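Local coordinates for glycosyl hydrolase (Rhizobium leguminosarum bv. trifolii, PDB 5NDX), which probably hydrolyses O-glycosidic bonds as a family 39 glycoside hydrolase and is the bacterial orthologue of human alpha-L-iduronidase, at residues A[31-35]-A[36-40]; A[286-289]-A[290-294]; A[360-363]-A[364-368]; A[595-598]-A[599-602]. The protein carries 2 engineered substitutions. All blocks are in the same frame, centred on the assembly; numbering follows the deposited sequence.

Interaction 1: residues A[31-35]-A[36-40]; sequences ELLLE and PEMRQ
M38 folds back against the turn that leads into its own helix, and its CB sits 3.1 Å from L32 O. M38 CG, anti to the backbone N (chi1 -171°), comes 4.3 Å from L33 CD2. Bends at the next two torsions then curl the thioether round to L32, where M38 CE lies 4.4 Å from L32 CB. On the backbone, E35 O receives R39 N at 3.1 Å, the bond that starts the helix. E35 is therefore the N-cap and P36 the first residue of the helix. The E35 and E37 side chains run side by side in the same direction, E37 OE1 only 3.4 Å from E35 CB. The carboxylate planes are 52° apart, and E35 OE1 lies 4.0 Å from E37 OE1. R332 forms salt bridges to both glutamates and probably relieves the like charges. Further out, F27 backs L32, L33 and M38, helix 76-87 touches L33 and R39, and R39 reaches E87 and E541 through salt bridges. A short 3-10 segment, an N-cap and a proline opening the helix together form the link from strand 24-27 to helix 36-45, a beta-to-alpha connection of the TIM-barrel fold.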
ATOM      1  N   GLU A  31      14.221  -3.871  11.785  1.00 41.73           N
ATOM      2  CA  GLU A  31      14.338  -3.135  13.048  1.00 44.77           C
ATOM      3  C   GLU A  31      13.434  -1.912  13.109  1.00 42.67           C
ATOM      4  O   GLU A  31      13.026  -1.520  14.209  1.00 42.16           O
ATOM      5  CB  GLU A  31      15.791  -2.668  13.294  1.00 48.26           C
ATOM      6  CG  GLU A  31      16.740  -3.767  13.736  1.00 52.25           C
ATOM      7  CD  GLU A  31      17.277  -4.639  12.600  1.00 57.16           C
ATOM      8  OE1 GLU A  31      16.958  -4.385  11.410  1.00 55.99           O
ATOM      9  OE2 GLU A  31      18.031  -5.605  12.907  1.00 62.67           O
ATOM     10  N   LEU A  32      13.096  -1.304  11.963  1.00 41.27           N
ATOM     11  CA  LEU A  32      12.137  -0.176  11.985  1.00 41.23           C
ATOM     12  C   LEU A  32      10.835  -0.553  12.588  1.00 39.35           C
ATOM     13  O   LEU A  32      10.180   0.309  13.171  1.00 41.70           O
ATOM     14  CB  LEU A  32      11.900   0.425  10.595  1.00 43.05           C
ATOM     15  CG  LEU A  32      13.111   1.056   9.944  1.00 44.51           C
ATOM     16  CD1 LEU A  32      12.685   1.603   8.593  1.00 46.35           C
ATOM     17  CD2 LEU A  32      13.724   2.131  10.826  1.00 47.14           C
ATOM     18  N   LEU A  33      10.457  -1.835  12.545  1.00 39.08           N
ATOM     19  CA  LEU A  33       9.190  -2.251  13.170  1.00 40.05           C
ATOM     20  C   LEU A  33       9.174  -2.042  14.692  1.00 41.80           C
ATOM     21  O   LEU A  33       8.121  -1.973  15.293  1.00 40.24           O
ATOM     22  CB  LEU A  33       8.868  -3.713  12.870  1.00 40.07           C
ATOM     23  CG  LEU A  33       8.395  -4.049  11.476  1.00 41.03           C
ATOM     24  CD1 LEU A  33       8.505  -5.522  11.124  1.00 42.69           C
ATOM     25  CD2 LEU A  33       6.935  -3.622  11.318  1.00 40.05           C
ATOM     26  N   LEU A  34      10.334  -1.921  15.309  1.00 43.75           N
ATOM     27  CA  LEU A  34      10.417  -1.659  16.750  1.00 45.83           C
ATOM     28  C   LEU A  34      10.413  -0.171  17.078  1.00 45.88           C
ATOM     29  O   LEU A  34      10.324   0.155  18.226  1.00 46.77           O
ATOM     30  CB  LEU A  34      11.699  -2.256  17.331  1.00 47.70           C
ATOM     31  CG  LEU A  34      11.942  -3.723  16.925  1.00 51.56           C
ATOM     32  CD1 LEU A  34      13.330  -4.184  17.375  1.00 54.81           C
ATOM     33  CD2 LEU A  34      10.848  -4.633  17.450  1.00 48.81           C
ATOM     34  N   GLU A  35      10.501   0.717  16.095  1.00 45.04           N
ATOM     35  CA  GLU A  35      10.570   2.165  16.357  1.00 46.64           C
ATOM     36  C   GLU A  35       9.174   2.787  16.494  1.00 45.82           C
ATOM     37  O   GLU A  35       8.251   2.385  15.808  1.00 43.55           O
ATOM     38  CB  GLU A  35      11.273   2.875  15.197  1.00 47.78           C
ATOM     39  CG  GLU A  35      12.756   2.558  15.023  1.00 51.53           C
ATOM     40  CD  GLU A  35      13.587   2.816  16.296  1.00 54.65           C
ATOM     41  OE1 GLU A  35      13.335   3.752  17.071  1.00 55.24           O
ATOM     42  OE2 GLU A  35      14.495   2.034  16.549  1.00 60.30           O
ATOM     43  N   PRO A  36       9.024   3.818  17.336  1.00 45.04           N
ATOM     44  CA  PRO A  36       7.689   4.440  17.461  1.00 44.74           C
ATOM     45  C   PRO A  36       7.142   5.128  16.198  1.00 43.33           C
ATOM     46  O   PRO A  36       5.921   5.187  16.007  1.00 41.70           O
ATOM     47  CB  PRO A  36       7.877   5.451  18.591  1.00 46.50           C
ATOM     48  CG  PRO A  36       9.362   5.699  18.618  1.00 45.57           C
ATOM     49  CD  PRO A  36       9.970   4.359  18.319  1.00 44.35           C
ATOM     50  N   GLU A  37       8.026   5.631  15.351  1.00 40.78           N
ATOM     51  CA  GLU A  37       7.603   6.214  14.109  1.00 41.89           C
ATOM     52  C   GLU A  37       6.832   5.188  13.234  1.00 41.39           C
ATOM     53  O   GLU A  37       5.755   5.487  12.742  1.00 39.38           O
ATOM     54  CB  GLU A  37       8.776   6.749  13.323  1.00 44.78           C
ATOM     55  CG  GLU A  37       9.541   7.889  13.996  1.00 44.14           C
ATOM     56  CD  GLU A  37      10.607   7.411  14.961  1.00 42.65           C
ATOM     57  OE1 GLU A  37      10.619   6.223  15.371  1.00 40.44           O
ATOM     58  OE2 GLU A  37      11.445   8.234  15.320  1.00 44.20           O
ATOM     59  N   MET A  38       7.394   4.001  13.050  1.00 39.62           N
ATOM     60  CA  MET A  38       6.739   2.946  12.299  1.00 38.25           C
ATOM     61  C   MET A  38       5.480   2.486  12.970  1.00 39.29           C
ATOM     62  O   MET A  38       4.495   2.166  12.267  1.00 35.74           O
ATOM     63  CB  MET A  38       7.647   1.752  12.121  1.00 39.54           C
ATOM     64  CG  MET A  38       7.156   0.677  11.170  1.00 39.55           C
ATOM     65  SD  MET A  38       6.554   1.291   9.576  1.00 40.24           S
ATOM     66  CE  MET A  38       8.117   1.743   8.824  1.00 39.49           C
ATOM     67  N   ARG A  39       5.484   2.450  14.315  1.00 39.09           N
ATOM     68  CA  ARG A  39       4.261   2.060  15.041  1.00 41.30           C
ATOM     69  C   ARG A  39       3.086   3.008  14.675  1.00 38.54           C
ATOM     70  O   ARG A  39       1.984   2.566  14.363  1.00 35.93           O
ATOM     71  CB  ARG A  39       4.499   2.014  16.570  1.00 45.64           C
ATOM     72  CG  ARG A  39       3.237   1.641  17.332  1.00 49.60           C
ATOM     73  CD  ARG A  39       3.433   1.249  18.808  1.00 55.16           C
ATOM     74  NE  ARG A  39       2.073   0.985  19.317  1.00 61.81           N
ATOM     75  CZ  ARG A  39       1.423  -0.194  19.316  1.00 63.17           C
ATOM     76  NH1 ARG A  39       1.999  -1.320  18.941  1.00 61.94           N
ATOM     77  NH2 ARG A  39       0.166  -0.244  19.752  1.00 65.96           N
ATOM     78  N   GLN A  40       3.350   4.308  14.663  1.00 35.96           N
ATOM     79  CA  GLN A  40       2.336   5.283  14.260  1.00 36.95           C
ATOM     80  C   GLN A  40       1.939   5.067  12.795  1.00 35.09           C
ATOM     81  O   GLN A  40       0.755   5.069  12.489  1.00 33.68           O
ATOM     82  CB  GLN A  40       2.807   6.707  14.462  1.00 36.69           C
ATOM     83  CG  GLN A  40       1.658   7.671  14.453  1.00 38.64           C
ATOM     84  CD  GLN A  40       2.113   9.130  14.584  1.00 39.79           C
ATOM     85  OE1 GLN A  40       2.663   9.578  15.639  1.00 41.06           O
ATOM     86  NE2 GLN A  40       1.838   9.871  13.583  1.00 35.31           N
TER

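Interaction 2: residues A[286-289]-A[290-294]; sequences GIIA and RIIEQ
I288 and I292, one helical turn apart, lie side by side with their branches pointing the same way, and I288 CG2 rests 3.9 Å from I292 CD1. In I292, CG1 stands anti to the carbonyl carbon and the extended chi2 carries CD1 on, so the ethyl arm runs back over the preceding turn with I292 CG1 3.4 Å from I288 O. I291 repeats the pose one residue earlier, placing its CG1 3.3 Å from I287 O. A neighbouring strip of the helix pairs unlike chains. I287 crosses R290 at a slant and its methyl meets the aliphatic part of the arginine, I287 CD1 to R290 CD being 4.0 Å; I287 reaches there with a chi1 of -147°, well off a staggered value. The R290 chain is extended from CG to NE, and Q294 NE2 stands 3.3 Å above one face of the R290 guanidinium, offset toward the rim. The charge itself is engaged by D416 through a salt bridge, and T235 accepts from R290 NE and also bonds Q294 NE2. Beneath the side chains four consecutive i to i+4 bonds run along the backbone; the straightest is I291 N to I287 O, 3.0 Å and 169°. E293 turns its carboxylate to R297 instead. All this belongs to helix 282-300, which is buried between several elements: helix 235-252 touches I287, I291 and Q294, helix 364-372 meets I288 and I292, and strand 395-401 of the nine-stranded sheet lies against E293.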
ATOM      1  N   GLY A 286      -0.773   9.438  -9.641  1.00 29.12           N
ATOM      2  CA  GLY A 286      -1.148   9.104 -11.013  1.00 28.80           C
ATOM      3  C   GLY A 286      -0.410   7.900 -11.542  1.00 28.90           C
ATOM      4  O   GLY A 286      -1.012   6.956 -12.082  1.00 29.86           O
ATOM      5  N   ILE A 287       0.889   7.912 -11.334  1.00 28.42           N
ATOM      6  CA  ILE A 287       1.752   6.872 -11.864  1.00 29.87           C
ATOM      7  C   ILE A 287       1.538   5.514 -11.208  1.00 29.55           C
ATOM      8  O   ILE A 287       1.606   4.493 -11.881  1.00 29.86           O
ATOM      9  CB  ILE A 287       3.249   7.319 -11.841  1.00 30.83           C
ATOM     10  CG1 ILE A 287       3.991   6.704 -13.027  1.00 34.04           C
ATOM     11  CG2 ILE A 287       3.964   6.856 -10.616  1.00 31.70           C
ATOM     12  CD1 ILE A 287       3.625   7.397 -14.341  1.00 34.85           C
ATOM     13  N   ILE A 288       1.307   5.463  -9.896  1.00 29.71           N
ATOM     14  CA  ILE A 288       0.902   4.185  -9.243  1.00 28.62           C
ATOM     15  C   ILE A 288      -0.380   3.617  -9.877  1.00 30.03           C
ATOM     16  O   ILE A 288      -0.474   2.414 -10.209  1.00 28.55           O
ATOM     17  CB  ILE A 288       0.669   4.411  -7.735  1.00 31.67           C
ATOM     18  CG1 ILE A 288       2.032   4.638  -7.011  1.00 32.39           C
ATOM     19  CG2 ILE A 288      -0.012   3.215  -7.065  1.00 32.65           C
ATOM     20  CD1 ILE A 288       1.922   5.253  -5.620  1.00 30.92           C
ATOM     21  N   ALA A 289      -1.383   4.491 -10.071  1.00 28.92           N
ATOM     22  CA  ALA A 289      -2.610   4.052 -10.653  1.00 28.98           C
ATOM     23  C   ALA A 289      -2.422   3.622 -12.127  1.00 30.15           C
ATOM     24  O   ALA A 289      -3.027   2.633 -12.589  1.00 30.26           O
ATOM     25  CB  ALA A 289      -3.698   5.098 -10.493  1.00 27.60           C
ATOM     26  N   ARG A 290      -1.584   4.355 -12.850  1.00 30.49           N
ATOM     27  CA  ARG A 290      -1.302   4.043 -14.219  1.00 31.70           C
ATOM     28  C   ARG A 290      -0.634   2.675 -14.379  1.00 30.82           C
ATOM     29  O   ARG A 290      -1.011   1.909 -15.256  1.00 31.46           O
ATOM     30  CB  ARG A 290      -0.462   5.152 -14.850  1.00 33.98           C
ATOM     31  CG  ARG A 290       0.208   4.800 -16.138  1.00 36.63           C
ATOM     32  CD  ARG A 290       0.738   6.059 -16.771  1.00 41.46           C
ATOM     33  NE  ARG A 290       1.591   5.794 -17.901  1.00 47.02           N
ATOM     34  CZ  ARG A 290       1.289   5.954 -19.187  1.00 48.62           C
ATOM     35  NH1 ARG A 290       0.130   6.362 -19.607  1.00 49.71           N
ATOM     36  NH2 ARG A 290       2.195   5.629 -20.077  1.00 56.24           N
ATOM     37  N   ILE A 291       0.344   2.389 -13.550  1.00 30.62           N
ATOM     38  CA  ILE A 291       0.987   1.068 -13.510  1.00 31.75           C
ATOM     39  C   ILE A 291      -0.036  -0.068 -13.220  1.00 32.23           C
ATOM     40  O   ILE A 291      -0.079  -1.120 -13.906  1.00 29.89           O
ATOM     41  CB  ILE A 291       2.098   1.062 -12.494  1.00 31.75           C
ATOM     42  CG1 ILE A 291       3.296   1.853 -13.041  1.00 32.42           C
ATOM     43  CG2 ILE A 291       2.552  -0.344 -12.137  1.00 33.29           C
ATOM     44  CD1 ILE A 291       4.267   2.267 -11.968  1.00 31.68           C
ATOM     45  N   ILE A 292      -0.889   0.176 -12.241  1.00 31.72           N
ATOM     46  CA  ILE A 292      -1.960  -0.748 -11.941  1.00 30.84           C
ATOM     47  C   ILE A 292      -2.878  -0.963 -13.129  1.00 32.25           C
ATOM     48  O   ILE A 292      -3.170  -2.122 -13.506  1.00 30.88           O
ATOM     49  CB  ILE A 292      -2.730  -0.304 -10.682  1.00 31.00           C
ATOM     50  CG1 ILE A 292      -1.831  -0.584  -9.452  1.00 30.91           C
ATOM     51  CG2 ILE A 292      -4.102  -0.980 -10.618  1.00 31.03           C
ATOM     52  CD1 ILE A 292      -2.200   0.171  -8.181  1.00 32.21           C
ATOM     53  N   GLU A 293      -3.332   0.130 -13.751  1.00 32.70           N
ATOM     54  CA  GLU A 293      -4.266  -0.028 -14.847  1.00 32.19           C
ATOM     55  C   GLU A 293      -3.644  -0.783 -16.040  1.00 33.84           C
ATOM     56  O   GLU A 293      -4.325  -1.580 -16.703  1.00 33.68           O
ATOM     57  CB  GLU A 293      -4.839   1.321 -15.261  1.00 33.99           C
ATOM     58  CG  GLU A 293      -5.950   1.236 -16.287  1.00 34.50           C
ATOM     59  CD  GLU A 293      -5.494   1.190 -17.742  1.00 37.07           C
ATOM     60  OE1 GLU A 293      -4.329   1.499 -18.055  1.00 35.73           O
ATOM     61  OE2 GLU A 293      -6.372   0.882 -18.589  1.00 39.34           O
ATOM     62  N   GLN A 294      -2.373  -0.528 -16.316  1.00 32.18           N
ATOM     63  CA  GLN A 294      -1.659  -1.250 -17.350  1.00 33.55           C
ATOM     64  C   GLN A 294      -1.582  -2.766 -17.064  1.00 34.05           C
ATOM     65  O   GLN A 294      -1.733  -3.587 -17.976  1.00 32.80           O
ATOM     66  CB  GLN A 294      -0.232  -0.705 -17.528  1.00 34.49           C
ATOM     67  CG  GLN A 294      -0.151   0.665 -18.175  1.00 34.92           C
ATOM     68  CD  GLN A 294       1.214   1.332 -17.978  1.00 36.13           C
ATOM     69  OE1 GLN A 294       2.027   0.921 -17.174  1.00 38.29           O
ATOM     70  NE2 GLN A 294       1.421   2.402 -18.657  1.00 39.68           N
TER

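Interaction 3: residues A[360-363]-A[364-368]; sequences IIKK and PGLTS
The flat carbonyl of K363 is approached in two ways by the backbone it precedes. T367 N comes within its plane, 3.3 Å from K363 O and nearly straight at 168°, whereas L366 N lies above the plane, 39° out of it, at 3.0 Å from the same K363 O. One oxygen thus caps the first helical turn with two bonds. The next carbonyl, of P364, likewise takes two donors, here both from S368: S368 N, and S368 OG, which reaches P364 O in the carbonyl plane at 2.8 Å. At the junction K363 CB presses closely on the proline ring, 3.3 Å from P364 CD. K362 bends at chi3 and passes obliquely across the helix start; its CG lies 3.9 Å from L366 CD2 and its CE 4.0 Å from T367 CG2. T367 offers that methyl because OG1 occupies the place between backbone N and carbonyl carbon (chi1 58°), which leaves CG2 beside the N. A glycine in place of T367 removes the methyl beside K362 CE, and the lysine chain would probably be freer to shift there. The K362 ammonium has salt bridges to E370 and E491, while K363 NZ leads away to T324 and the carbonyls of G319 and Q322. P364 and S368 pack on A285 of helix 282-300. A residue in extended conformation at the N-cap, followed by proline in the first turn, marks the abrupt change from strand 358-362 to helix 364-372, which comes after the last parallel strand of the TIM barrel.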
ATOM      1  N   ILE A 360       4.611  13.139  11.253  1.00 33.91           N
ATOM      2  CA  ILE A 360       4.549  12.603   9.906  1.00 34.04           C
ATOM      3  C   ILE A 360       3.289  13.078   9.203  1.00 34.34           C
ATOM      4  O   ILE A 360       2.205  13.135   9.789  1.00 31.24           O
ATOM      5  CB  ILE A 360       4.618  11.065   9.842  1.00 34.60           C
ATOM      6  CG1 ILE A 360       3.612  10.392  10.765  1.00 35.16           C
ATOM      7  CG2 ILE A 360       6.037  10.649  10.141  1.00 35.35           C
ATOM      8  CD1 ILE A 360       3.666   8.880  10.706  1.00 37.35           C
ATOM      9  N   ILE A 361       3.479  13.440   7.928  1.00 32.94           N
ATOM     10  CA  ILE A 361       2.437  13.887   7.081  1.00 32.16           C
ATOM     11  C   ILE A 361       2.283  12.915   5.891  1.00 31.57           C
ATOM     12  O   ILE A 361       3.259  12.561   5.245  1.00 31.99           O
ATOM     13  CB  ILE A 361       2.745  15.301   6.593  1.00 31.75           C
ATOM     14  CG1 ILE A 361       2.832  16.301   7.745  1.00 33.42           C
ATOM     15  CG2 ILE A 361       1.706  15.771   5.610  1.00 31.41           C
ATOM     16  CD1 ILE A 361       1.545  16.522   8.538  1.00 35.17           C
ATOM     17  N   LYS A 362       1.070  12.481   5.627  1.00 31.34           N
ATOM     18  CA  LYS A 362       0.741  11.617   4.464  1.00 32.02           C
ATOM     19  C   LYS A 362       1.030  12.201   3.129  1.00 29.70           C
ATOM     20  O   LYS A 362       0.694  13.331   2.844  1.00 29.20           O
ATOM     21  CB  LYS A 362      -0.751  11.257   4.446  1.00 34.61           C
ATOM     22  CG  LYS A 362      -1.080  10.242   5.455  1.00 38.84           C
ATOM     23  CD  LYS A 362      -2.560   9.983   5.845  1.00 40.41           C
ATOM     24  CE  LYS A 362      -3.597  10.098   4.807  1.00 39.17           C
ATOM     25  NZ  LYS A 362      -4.933   9.541   5.322  1.00 38.89           N
ATOM     26  N   LYS A 363       1.586  11.368   2.281  1.00 30.44           N
ATOM     27  CA  LYS A 363       1.964  11.741   0.928  1.00 31.00           C
ATOM     28  C   LYS A 363       1.125  10.956  -0.097  1.00 31.45           C
ATOM     29  O   LYS A 363       0.411  10.009   0.285  1.00 29.43           O
ATOM     30  CB  LYS A 363       3.455  11.435   0.738  1.00 31.21           C
ATOM     31  CG  LYS A 363       4.368  12.422   1.440  1.00 30.73           C
ATOM     32  CD  LYS A 363       5.821  11.947   1.454  1.00 30.56           C
ATOM     33  CE  LYS A 363       6.440  11.887   0.061  1.00 29.70           C
ATOM     34  NZ  LYS A 363       7.750  11.234   0.180  1.00 29.43           N
ATOM     35  N   PRO A 364       1.245  11.320  -1.399  1.00 32.09           N
ATOM     36  CA  PRO A 364       0.417  10.704  -2.433  1.00 31.75           C
ATOM     37  C   PRO A 364       0.570   9.236  -2.646  1.00 31.74           C
ATOM     38  O   PRO A 364      -0.373   8.620  -3.134  1.00 31.22           O
ATOM     39  CB  PRO A 364       0.740  11.500  -3.706  1.00 31.95           C
ATOM     40  CG  PRO A 364       1.124  12.854  -3.162  1.00 34.03           C
ATOM     41  CD  PRO A 364       1.833  12.585  -1.870  1.00 33.40           C
ATOM     42  N   GLY A 365       1.695   8.650  -2.257  1.00 31.30           N
ATOM     43  CA  GLY A 365       1.866   7.217  -2.334  1.00 30.39           C
ATOM     44  C   GLY A 365       0.819   6.451  -1.510  1.00 32.48           C
ATOM     45  O   GLY A 365       0.511   5.299  -1.846  1.00 33.11           O
ATOM     46  N   LEU A 366       0.343   7.058  -0.408  1.00 31.22           N
ATOM     47  CA  LEU A 366      -0.640   6.453   0.486  1.00 32.04           C
ATOM     48  C   LEU A 366      -2.043   6.857   0.085  1.00 29.91           C
ATOM     49  O   LEU A 366      -2.904   5.988  -0.030  1.00 28.12           O
ATOM     50  CB  LEU A 366      -0.415   6.814   1.973  1.00 32.43           C
ATOM     51  CG  LEU A 366      -1.359   6.195   3.008  1.00 35.21           C
ATOM     52  CD1 LEU A 366      -1.446   4.685   2.788  1.00 35.90           C
ATOM     53  CD2 LEU A 366      -0.851   6.471   4.415  1.00 35.88           C
ATOM     54  N   THR A 367      -2.250   8.137  -0.192  1.00 29.12           N
ATOM     55  CA  THR A 367      -3.578   8.621  -0.538  1.00 28.56           C
ATOM     56  C   THR A 367      -4.078   8.010  -1.817  1.00 28.29           C
ATOM     57  O   THR A 367      -5.273   7.701  -1.950  1.00 27.34           O
ATOM     58  CB  THR A 367      -3.667  10.138  -0.564  1.00 28.86           C
ATOM     59  OG1 THR A 367      -2.714  10.660  -1.501  1.00 28.29           O
ATOM     60  CG2 THR A 367      -3.397  10.702   0.815  1.00 30.43           C
ATOM     61  N   SER A 368      -3.187   7.775  -2.761  1.00 29.08           N
ATOM     62  CA  SER A 368      -3.598   7.114  -3.979  1.00 30.30           C
ATOM     63  C   SER A 368      -4.169   5.711  -3.638  1.00 30.88           C
ATOM     64  O   SER A 368      -5.164   5.302  -4.229  1.00 29.23           O
ATOM     65  CB  SER A 368      -2.458   6.971  -4.986  1.00 29.32           C
ATOM     66  OG  SER A 368      -1.393   6.280  -4.372  1.00 31.87           O
TER

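Interaction 4: residues A[595-598]-A[599-602]; sequences SPPE and GVRY. Engineered in segment 595-598: E598 (natural residue Gln).
V600 lies against two prolines across the bend, starting at its CB, which is 3.4 Å from P597 O. From there its methyls part. CG1 stands between the backbone N and the carbonyl carbon (chi1 61°) and meets P596, V600 CG1 to P596 CB being 3.9 Å. CG2 meets the other ring, 3.8 Å from P597 CD, the P597 and V600 side chains crossing at about a right angle. The same CG2 also sits over one face of the Y602 ring, 3.7 Å above its plane and displaced toward the rim. An alanine at V600 would keep the CB contact but lose both methyls, and is likely to open a gap between the prolines and the Y602 ring. Y602 slants across P596, bringing Y602 OH to 3.5 Å from P596 CB; that hydroxyl is hydrogen-bonded to H593 ND1, which fixes the ring's outer end. No hydrogen bond joins the two segments, and the chain reverses through E598, an engineered residue, and G599, whose phi is positive at 52°. The bend is consistent with a loop of a fibronectin type III-like sandwich, since it carries the chain from one sheet to the other: S595 pairs its backbone with E550 in strand 549-557, R601 pairs with S572 and Y602 with R620, and V571 of strand 566-572 touches P597, V600 and Y602.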
ATOM      1  N   SER A 595      -2.365  18.262  20.635  1.00 46.49           N
ATOM      2  CA  SER A 595      -2.715  19.062  21.835  1.00 48.28           C
ATOM      3  C   SER A 595      -4.074  18.705  22.430  1.00 47.13           C
ATOM      4  O   SER A 595      -4.987  19.505  22.401  1.00 48.72           O
ATOM      5  CB  SER A 595      -2.649  20.548  21.477  1.00 50.36           C
ATOM      6  OG  SER A 595      -1.353  20.830  20.964  1.00 51.21           O
ATOM      7  N   PRO A 596      -4.229  17.481  22.917  1.00 45.72           N
ATOM      8  CA  PRO A 596      -5.484  17.167  23.571  1.00 51.40           C
ATOM      9  C   PRO A 596      -5.693  18.034  24.824  1.00 53.33           C
ATOM     10  O   PRO A 596      -4.727  18.314  25.518  1.00 53.34           O
ATOM     11  CB  PRO A 596      -5.300  15.713  24.001  1.00 48.80           C
ATOM     12  CG  PRO A 596      -3.843  15.528  24.114  1.00 48.00           C
ATOM     13  CD  PRO A 596      -3.251  16.398  23.052  1.00 47.01           C
ATOM     14  N   PRO A 597      -6.937  18.437  25.106  1.00 58.39           N
ATOM     15  CA  PRO A 597      -7.186  19.120  26.378  1.00 59.69           C
ATOM     16  C   PRO A 597      -7.036  18.150  27.552  1.00 61.30           C
ATOM     17  O   PRO A 597      -6.846  16.949  27.363  1.00 58.92           O
ATOM     18  CB  PRO A 597      -8.622  19.614  26.229  1.00 60.45           C
ATOM     19  CG  PRO A 597      -9.271  18.602  25.339  1.00 62.23           C
ATOM     20  CD  PRO A 597      -8.195  18.065  24.425  1.00 59.26           C
ATOM     21  N   GLU A 598      -7.070  18.670  28.771  1.00 68.68           N
ATOM     22  CA  GLU A 598      -6.989  17.822  29.955  1.00 70.56           C
ATOM     23  C   GLU A 598      -8.256  16.989  30.135  1.00 65.52           C
ATOM     24  O   GLU A 598      -9.347  17.436  29.786  1.00 66.39           O
ATOM     25  CB  GLU A 598      -6.708  18.654  31.204  1.00 79.13           C
ATOM     26  CG  GLU A 598      -5.261  19.125  31.292  1.00 85.31           C
ATOM     27  CD  GLU A 598      -4.862  19.545  32.703  1.00 92.83           C
ATOM     28  OE1 GLU A 598      -5.149  18.807  33.687  1.00 95.55           O
ATOM     29  OE2 GLU A 598      -4.244  20.625  32.825  1.00100.09           O
ATOM     30  N   GLY A 599      -8.080  15.781  30.674  1.00 64.16           N
ATOM     31  CA  GLY A 599      -9.157  14.789  30.823  1.00 66.58           C
ATOM     32  C   GLY A 599      -9.879  14.568  29.496  1.00 66.62           C
ATOM     33  O   GLY A 599     -11.125  14.687  29.418  1.00 64.94           O
ATOM     34  N   VAL A 600      -9.081  14.337  28.442  1.00 64.24           N
ATOM     35  CA  VAL A 600      -9.621  14.220  27.068  1.00 59.13           C
ATOM     36  C   VAL A 600     -10.368  12.887  26.925  1.00 53.45           C
ATOM     37  O   VAL A 600      -9.872  11.849  27.309  1.00 51.14           O
ATOM     38  CB  VAL A 600      -8.527  14.333  25.974  1.00 58.82           C
ATOM     39  CG1 VAL A 600      -7.480  13.229  26.092  1.00 60.22           C
ATOM     40  CG2 VAL A 600      -9.151  14.346  24.576  1.00 56.96           C
ATOM     41  N   ARG A 601     -11.566  12.941  26.384  1.00 51.90           N
ATOM     42  CA  ARG A 601     -12.230  11.745  25.893  1.00 54.42           C
ATOM     43  C   ARG A 601     -12.481  11.895  24.369  1.00 49.57           C
ATOM     44  O   ARG A 601     -13.008  12.926  23.916  1.00 48.02           O
ATOM     45  CB  ARG A 601     -13.540  11.535  26.659  1.00 60.86           C
ATOM     46  CG  ARG A 601     -14.148  10.159  26.485  1.00 69.21           C
ATOM     47  CD  ARG A 601     -15.249   9.846  27.515  1.00 77.67           C
ATOM     48  NE  ARG A 601     -15.655   8.432  27.405  1.00 85.38           N
ATOM     49  CZ  ARG A 601     -15.012   7.381  27.944  1.00 95.58           C
ATOM     50  NH1 ARG A 601     -13.924   7.540  28.700  1.00104.14           N
ATOM     51  NH2 ARG A 601     -15.473   6.141  27.751  1.00 96.64           N
ATOM     52  N   TYR A 602     -12.126  10.848  23.617  1.00 44.88           N
ATOM     53  CA  TYR A 602     -12.274  10.775  22.161  1.00 43.86           C
ATOM     54  C   TYR A 602     -13.535  10.010  21.806  1.00 43.67           C
ATOM     55  O   TYR A 602     -13.933   9.132  22.537  1.00 43.64           O
ATOM     56  CB  TYR A 602     -11.043  10.107  21.542  1.00 41.48           C
ATOM     57  CG  TYR A 602      -9.830  11.002  21.556  1.00 41.28           C
ATOM     58  CD1 TYR A 602      -9.748  12.114  20.707  1.00 41.65           C
ATOM     59  CD2 TYR A 602      -8.777  10.760  22.426  1.00 42.30           C
ATOM     60  CE1 TYR A 602      -8.642  12.952  20.716  1.00 41.96           C
ATOM     61  CE2 TYR A 602      -7.650  11.578  22.438  1.00 42.76           C
ATOM     62  CZ  TYR A 602      -7.606  12.675  21.596  1.00 42.83           C
ATOM     63  OH  TYR A 602      -6.524  13.473  21.644  1.00 42.88           O
TER

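Along the chain the four contacts come in series. Interactions 1 to 3 lie in the family 39 region, on helices 36-45, 282-300 and 364-372 round the parallel barrel. Interaction 3 joins the other two: I360 packs on Q40 of interaction 1, and G365 and S368 on I288 of interaction 2, although the centres of 1 and 2 are 29 Å apart on opposite sides of the chain's centre. The start and the end of the barrel sequence are thus brought together through strand 358-362, which meets helix 36-45, and helix 364-372, which meets helix 282-300. Interaction 4 stands apart in the C-terminal beta region, about 11 Å from interaction 1 at the nearest atoms, with its centre 41 Å from that of interaction 2.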